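Local coordinates for possible exported protein (Mycobacterium tuberculosis, PDB 3MAY), which binds heme, taken up free or from host hemoglobin, and delivers it to the membrane proteins MmpL3 and MmpL11 as part of a secreted mycobacterial heme-iron acquisition system, at residues 54-57 / 61-64; 24-27 / 31-34; 16-21 / 70-75. All coordinates share one frame; numbering follows the deposited sequence.

Contact 1. Residues 54-57 / 61-64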
# COMPACT_ATOMS: atom_id res chain seq x y z
N ALA C 54 -18.49 4.07 -4.05
CA ALA C 54 -19.91 4.40 -4.24
C ALA C 54 -20.41 5.23 -3.07
O ALA C 54 -21.33 6.05 -3.21
CB ALA C 54 -20.76 3.16 -4.38
N HIS C 55 -19.80 5.02 -1.92
CA HIS C 55 -20.17 5.77 -0.79
C HIS C 55 -19.81 7.22 -0.98
O HIS C 55 -20.64 8.10 -0.70
CB HIS C 55 -19.53 5.27 0.48
CG HIS C 55 -20.01 6.03 1.68
ND1 HIS C 55 -19.23 6.95 2.34
CD2 HIS C 55 -21.21 6.05 2.29
CE1 HIS C 55 -19.91 7.49 3.33
NE2 HIS C 55 -21.13 6.97 3.31
N PHE C 56 -18.57 7.45 -1.42
CA PHE C 56 -18.05 8.78 -1.73
C PHE C 56 -18.83 9.40 -2.89
O PHE C 56 -18.95 10.61 -3.00
CB PHE C 56 -16.57 8.69 -2.13
CG PHE C 56 -15.59 8.57 -0.97
CD1 PHE C 56 -15.99 8.15 0.27
CD2 PHE C 56 -14.26 8.87 -1.16
CE1 PHE C 56 -15.08 8.05 1.33
CE2 PHE C 56 -13.34 8.77 -0.11
CZ PHE C 56 -13.75 8.35 1.13
N GLU C 57 -19.33 8.59 -3.78
CA GLU C 57 -19.95 9.18 -4.94
C GLU C 57 -21.32 9.66 -4.55
O GLU C 57 -21.64 10.81 -4.82
CB GLU C 57 -19.90 8.25 -6.18
CG GLU C 57 -18.47 8.16 -6.80
CD GLU C 57 -18.22 9.17 -7.96
OE1 GLU C 57 -19.13 9.32 -8.83
OE2 GLU C 57 -17.12 9.80 -8.02
N LYS C 61 -20.09 15.42 0.02
CA LYS C 61 -19.90 15.98 1.34
C LYS C 61 -18.92 15.13 2.12
O LYS C 61 -17.96 15.67 2.73
CB LYS C 61 -21.23 15.98 2.08
CG LYS C 61 -21.38 17.15 2.99
CD LYS C 61 -22.06 16.78 4.32
CE LYS C 61 -21.81 17.93 5.41
NZ LYS C 61 -20.70 17.49 6.32
N VAL C 62 -19.08 13.80 2.09
CA VAL C 62 -18.08 12.98 2.80
C VAL C 62 -16.70 13.17 2.27
O VAL C 62 -15.77 13.35 3.08
CB VAL C 62 -18.45 11.52 3.18
CG1 VAL C 62 -19.57 10.99 2.42
CG2 VAL C 62 -17.27 10.58 3.14
N ALA C 63 -16.52 13.25 0.94
CA ALA C 63 -15.12 13.38 0.41
C ALA C 63 -14.52 14.73 0.69
O ALA C 63 -13.33 14.86 1.02
CB ALA C 63 -15.02 13.10 -1.06
N SER C 64 -15.35 15.75 0.58
CA SER C 64 -14.98 17.10 0.94
C SER C 64 -14.65 17.26 2.46
O SER C 64 -13.74 18.00 2.82
CB SER C 64 -16.11 18.00 0.45
OG SER C 64 -16.23 19.14 1.21

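Contact 2. Residues 24-27 / 31-34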
# COMPACT_ATOMS: atom_id res chain seq x y z
N ASP C 24 -13.65 10.96 15.52
CA ASP C 24 -14.86 11.72 15.83
C ASP C 24 -15.82 11.85 14.63
O ASP C 24 -17.03 11.68 14.79
CB ASP C 24 -14.47 13.12 16.32
CG ASP C 24 -13.78 13.11 17.65
OD1 ASP C 24 -13.87 12.12 18.39
OD2 ASP C 24 -13.14 14.11 17.98
N TYR C 25 -15.31 12.08 13.42
CA TYR C 25 -16.16 12.24 12.26
C TYR C 25 -16.87 10.95 11.94
O TYR C 25 -18.05 10.95 11.67
CB TYR C 25 -15.32 12.63 11.07
CG TYR C 25 -16.09 12.80 9.80
CD1 TYR C 25 -16.86 13.93 9.59
CD2 TYR C 25 -16.06 11.85 8.78
CE1 TYR C 25 -17.57 14.10 8.41
CE2 TYR C 25 -16.82 12.01 7.56
CZ TYR C 25 -17.56 13.16 7.40
OH TYR C 25 -18.35 13.45 6.23
N LEU C 26 -16.16 9.82 11.99
CA LEU C 26 -16.78 8.51 11.65
C LEU C 26 -17.74 8.16 12.74
O LEU C 26 -18.83 7.59 12.52
CB LEU C 26 -15.73 7.42 11.64
CG LEU C 26 -14.76 7.54 10.53
CD1 LEU C 26 -13.73 6.37 10.64
CD2 LEU C 26 -15.54 7.44 9.18
N ASP C 27 -17.35 8.50 13.95
CA ASP C 27 -18.22 8.16 15.03
C ASP C 27 -19.54 8.89 14.87
O ASP C 27 -20.61 8.45 15.31
CB ASP C 27 -17.60 8.61 16.30
CG ASP C 27 -18.20 8.00 17.35
OD1 ASP C 27 -19.16 8.63 17.88
OD2 ASP C 27 -17.88 6.78 17.46
N GLU C 31 -22.57 5.68 8.56
CA GLU C 31 -22.61 5.04 7.23
C GLU C 31 -21.22 5.13 6.62
O GLU C 31 -20.75 4.23 5.94
CB GLU C 31 -23.67 5.69 6.30
CG GLU C 31 -25.13 5.66 6.86
CD GLU C 31 -25.84 7.04 6.73
OE1 GLU C 31 -26.15 7.69 7.81
OE2 GLU C 31 -26.09 7.46 5.54
N THR C 32 -20.50 6.18 6.96
CA THR C 32 -19.10 6.25 6.61
C THR C 32 -18.31 5.29 7.52
O THR C 32 -17.45 4.51 7.03
CB THR C 32 -18.60 7.68 6.72
OG1 THR C 32 -19.54 8.54 6.04
CG2 THR C 32 -17.27 7.83 6.08
N ASN C 33 -18.66 5.24 8.80
CA ASN C 33 -18.02 4.25 9.68
C ASN C 33 -18.23 2.83 9.13
O ASN C 33 -17.29 2.00 9.14
CB ASN C 33 -18.49 4.34 11.14
CG ASN C 33 -17.37 3.93 12.20
OD1 ASN C 33 -16.21 3.62 11.85
ND2 ASN C 33 -17.71 4.02 13.47
N GLN C 34 -19.46 2.56 8.69
CA GLN C 34 -19.86 1.19 8.28
C GLN C 34 -18.97 0.81 7.08
O GLN C 34 -18.20 -0.15 7.12
CB GLN C 34 -21.37 1.19 7.93
CG GLN C 34 -21.95 0.05 7.11
CD GLN C 34 -21.63 -1.27 7.73
OE1 GLN C 34 -21.55 -1.35 8.98
NE2 GLN C 34 -21.41 -2.33 6.88

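Contact 3. Residues 16-21 / 70-75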
# COMPACT_ATOMS: atom_id res chain seq x y z
N GLY C 16 -1.74 12.90 14.88
CA GLY C 16 -2.56 12.44 16.00
C GLY C 16 -3.83 13.26 16.14
O GLY C 16 -4.81 12.78 16.63
N SER C 17 -3.82 14.50 15.72
CA SER C 17 -5.06 15.16 15.85
C SER C 17 -5.95 14.93 14.62
O SER C 17 -7.19 14.83 14.72
CB SER C 17 -4.85 16.60 16.21
OG SER C 17 -4.32 17.25 15.14
N VAL C 18 -5.34 14.71 13.48
CA VAL C 18 -6.07 14.28 12.34
C VAL C 18 -6.78 12.98 12.62
O VAL C 18 -8.03 12.91 12.49
CB VAL C 18 -5.20 14.20 11.08
CG1 VAL C 18 -6.00 13.41 9.95
CG2 VAL C 18 -4.90 15.67 10.69
N ALA C 19 -6.05 11.97 13.01
CA ALA C 19 -6.67 10.66 13.30
C ALA C 19 -7.78 10.76 14.36
O ALA C 19 -8.86 10.23 14.20
CB ALA C 19 -5.60 9.65 13.74
N LYS C 20 -7.52 11.46 15.45
CA LYS C 20 -8.56 11.59 16.45
C LYS C 20 -9.78 12.26 15.85
O LYS C 20 -10.88 11.82 16.01
CB LYS C 20 -8.04 12.39 17.60
CG LYS C 20 -8.91 12.35 18.76
CD LYS C 20 -8.64 13.54 19.65
CE LYS C 20 -9.68 13.55 20.75
NZ LYS C 20 -11.03 13.53 20.06
N SER C 21 -9.59 13.31 15.09
CA SER C 21 -10.76 13.98 14.61
C SER C 21 -11.39 13.18 13.50
O SER C 21 -12.62 13.15 13.40
CB SER C 21 -10.45 15.41 14.27
OG SER C 21 -9.59 15.42 13.17
N SER C 70 -7.93 16.20 6.95
CA SER C 70 -6.48 16.01 6.77
C SER C 70 -5.75 17.30 6.55
O SER C 70 -4.52 17.31 6.49
CB SER C 70 -6.16 15.06 5.62
OG SER C 70 -6.25 15.79 4.44
N GLN C 71 -6.49 18.38 6.41
CA GLN C 71 -5.89 19.68 6.05
C GLN C 71 -4.72 20.07 6.97
O GLN C 71 -3.80 20.69 6.47
CB GLN C 71 -6.95 20.80 5.98
CG GLN C 71 -6.49 22.18 5.35
CD GLN C 71 -6.08 22.06 3.87
OE1 GLN C 71 -5.02 22.55 3.45
NE2 GLN C 71 -6.92 21.39 3.07
N PRO C 72 -4.77 19.78 8.32
CA PRO C 72 -3.60 20.15 9.14
C PRO C 72 -2.27 19.51 8.66
O PRO C 72 -1.17 20.03 8.93
CB PRO C 72 -4.00 19.68 10.54
CG PRO C 72 -5.55 19.78 10.56
CD PRO C 72 -5.97 19.50 9.15
N LEU C 73 -2.38 18.44 7.90
CA LEU C 73 -1.19 17.75 7.44
C LEU C 73 -0.55 18.53 6.28
O LEU C 73 0.68 18.80 6.23
CB LEU C 73 -1.62 16.34 6.99
CG LEU C 73 -0.70 15.16 7.31
CD1 LEU C 73 0.56 15.61 8.07
CD2 LEU C 73 -1.49 14.05 8.06
N THR C 74 -1.42 18.90 5.35
CA THR C 74 -1.07 19.66 4.16
C THR C 74 -0.45 21.00 4.56
O THR C 74 0.59 21.35 4.02
CB THR C 74 -2.32 19.76 3.22
OG1 THR C 74 -2.73 18.44 2.87
CG2 THR C 74 -2.04 20.53 1.95
N ASP C 75 -1.05 21.67 5.54
CA ASP C 75 -0.51 22.91 6.16
C ASP C 75 0.94 22.71 6.69
O ASP C 75 1.87 23.49 6.34
CB ASP C 75 -1.40 23.43 7.33
CG ASP C 75 -2.85 23.75 6.90
OD1 ASP C 75 -3.07 24.10 5.72
OD2 ASP C 75 -3.76 23.65 7.77

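Contact 1. Residues 54-57 / 61-64
Val62 points into the angle between helix 46-57 and helix 60-69 and splits its two methyl groups between two neighbouring rings, those of His55 and Phe56. This is the dense half of the contact. CG1 lies 3.6 Å from His55 CE1, the imidazole carbon between the two ring nitrogens, while CG2 lies 3.8 Å from Phe56 CE1. Both rings are met obliquely, and in each pair the side chains cross at about a right angle, so the branched valine end fits against two adjacent positions of one helical turn. The rings reach it by different torsions. His55 swings its CG anti to the backbone N (chi1 -176°), which brings the CE1 end of the imidazole to the valine, though its CB does not point there; Phe56 instead turns its CG beside its own backbone N (chi1 -80°). The arrangement is that of two consecutive helices, 46-57 and 60-69, joined by a short turn, and the backbones come nearest at Phe56 and Ala63, with CA atoms 5.9 Å apart. It lies in the haemophore, haem-binding family region, and His55 is a probable heme-binding residue. The imidazole also packs against Glu31, Thr32 and Val35 of helix 30-41, so Val62 forms only part of its setting. Where Phe56 meets Ala63, both of them partly exposed in contrast to the buried Val62, the packing thins. The CB of Ala63 approaches Phe56 CD2 at 4.3 Å, a looser apolar touch that again meets the ring obliquely. Lys61, at the surface, has an end that leads away from helix 46-57, and its NZ forms a salt bridge with Asp65 within its own helix.

Contact 2. Residues 24-27 / 31-34
Leu26 and Asn33 bring the two backbones together, their CA atoms 4.9 Å apart, where the end of helix 8-27 gives way through a two-residue link to the start of helix 30-41. At this short distance the main chain itself takes part: Leu26 O lies 3.5 Å from Asn33 CB. The Asn33 side chain then passes across that of Leu26 at about a right angle, with OD1 3.8 Å from Leu26 CB and somewhat further from CD1. Its amide thus rests against an aliphatic chain, and the polar partner of ND2 is Ser9 of the second subunit; Asp27 beside it forms a salt bridge with Arg13 of the same neighbour.

Leu26 and Thr32, both buried, meet through methyl groups. Leu26 CD2 approaches Thr32 CG2 at 3.6 Å, again with the side chains nearly perpendicular. The threonine torsion sorts its branches for this: CG2 stands anti to the backbone N and OG1 anti to the carbonyl carbon (chi1 -48°), and this brings the methyl, not the hydroxyl, to the leucine. The same methyl lies 4.5 Å from Tyr25 CE2, a looser, oblique approach to the ring. Tyr25 is probably the axial ligand of heme iron; its hydroxyl is hydrogen-bonded to Asp65, and its ring meets that of His29, another probable heme-binding residue, with planes at about 35°. The turn thus carries one probable heme ligand, Tyr25, and places Thr32 beside another, His55 of helix 46-57, while helix 60-69 packs against it through Val62 and Leu69.

Contact 3. Residues 16-21 / 70-75
Val18 is the centre of this contact: it contributes 80 Å² of the 151 Å² buried, while Pro72 and Ser70 give much less. From the middle of helix 8-27 it points toward residues 70-72, between helices 60-69 and 71-80, and each of its methyl groups has its own partner. CG1, anti to the backbone N (chi1 167°), reaches the main chain of Ser70, lying 4.1 Å from its CA. CG2, anti to the carbonyl carbon, goes to the proline ring, at 4.1 Å from Pro72 CB and scarcely further from CG.

Ser70 offers backbone here because its side chain turns the other way, with OG hydrogen-bonded to His67 O. Its carbonyl is engaged too, accepting the 2.8 Å bond from Leu73 N to Ser70 O. Pro72, which lacks an N-H, is readily accepted near the N-terminal end of a helix, and its ring is directed toward Val18. Further along, Pro72 and Leu73 both pack on Thr14, one turn before Val18, so that the pairing of helix 8-27 with helix 71-80 continues toward the disulfide Cys6-Cys80, the covalent link between these parts of the fold.

Between the two segments the chemistry is apolar: van der Waals contact and the burial of hydrocarbon surface, with one valine methyl against the CA of Ser70 and the other against the proline ring. This implies a surface contact set by shape complementarity, without a directional bond between the segments to fix its register.

From the N terminus, helix 8-27 supplies the first segments of both contact 3 and contact 2. Contact 2 closes first, over the short turn into helix 30-41; contact 1 follows in series, joining helix 46-57 to helix 60-69. Both are nested inside the much longer loop that contact 3 closes when residues 70-75 return to helix 8-27, and none of the three cross. Contacts 1 and 2 also touch in space, Val62 CA lying 3.5 Å from Tyr25 OH, so two local helix-to-helix turns converge on the probable heme-binding residues. Contact 3 stands apart, its centre about 18 Å from that of contact 1, while contacts 2 and 3 both reach the second subunit.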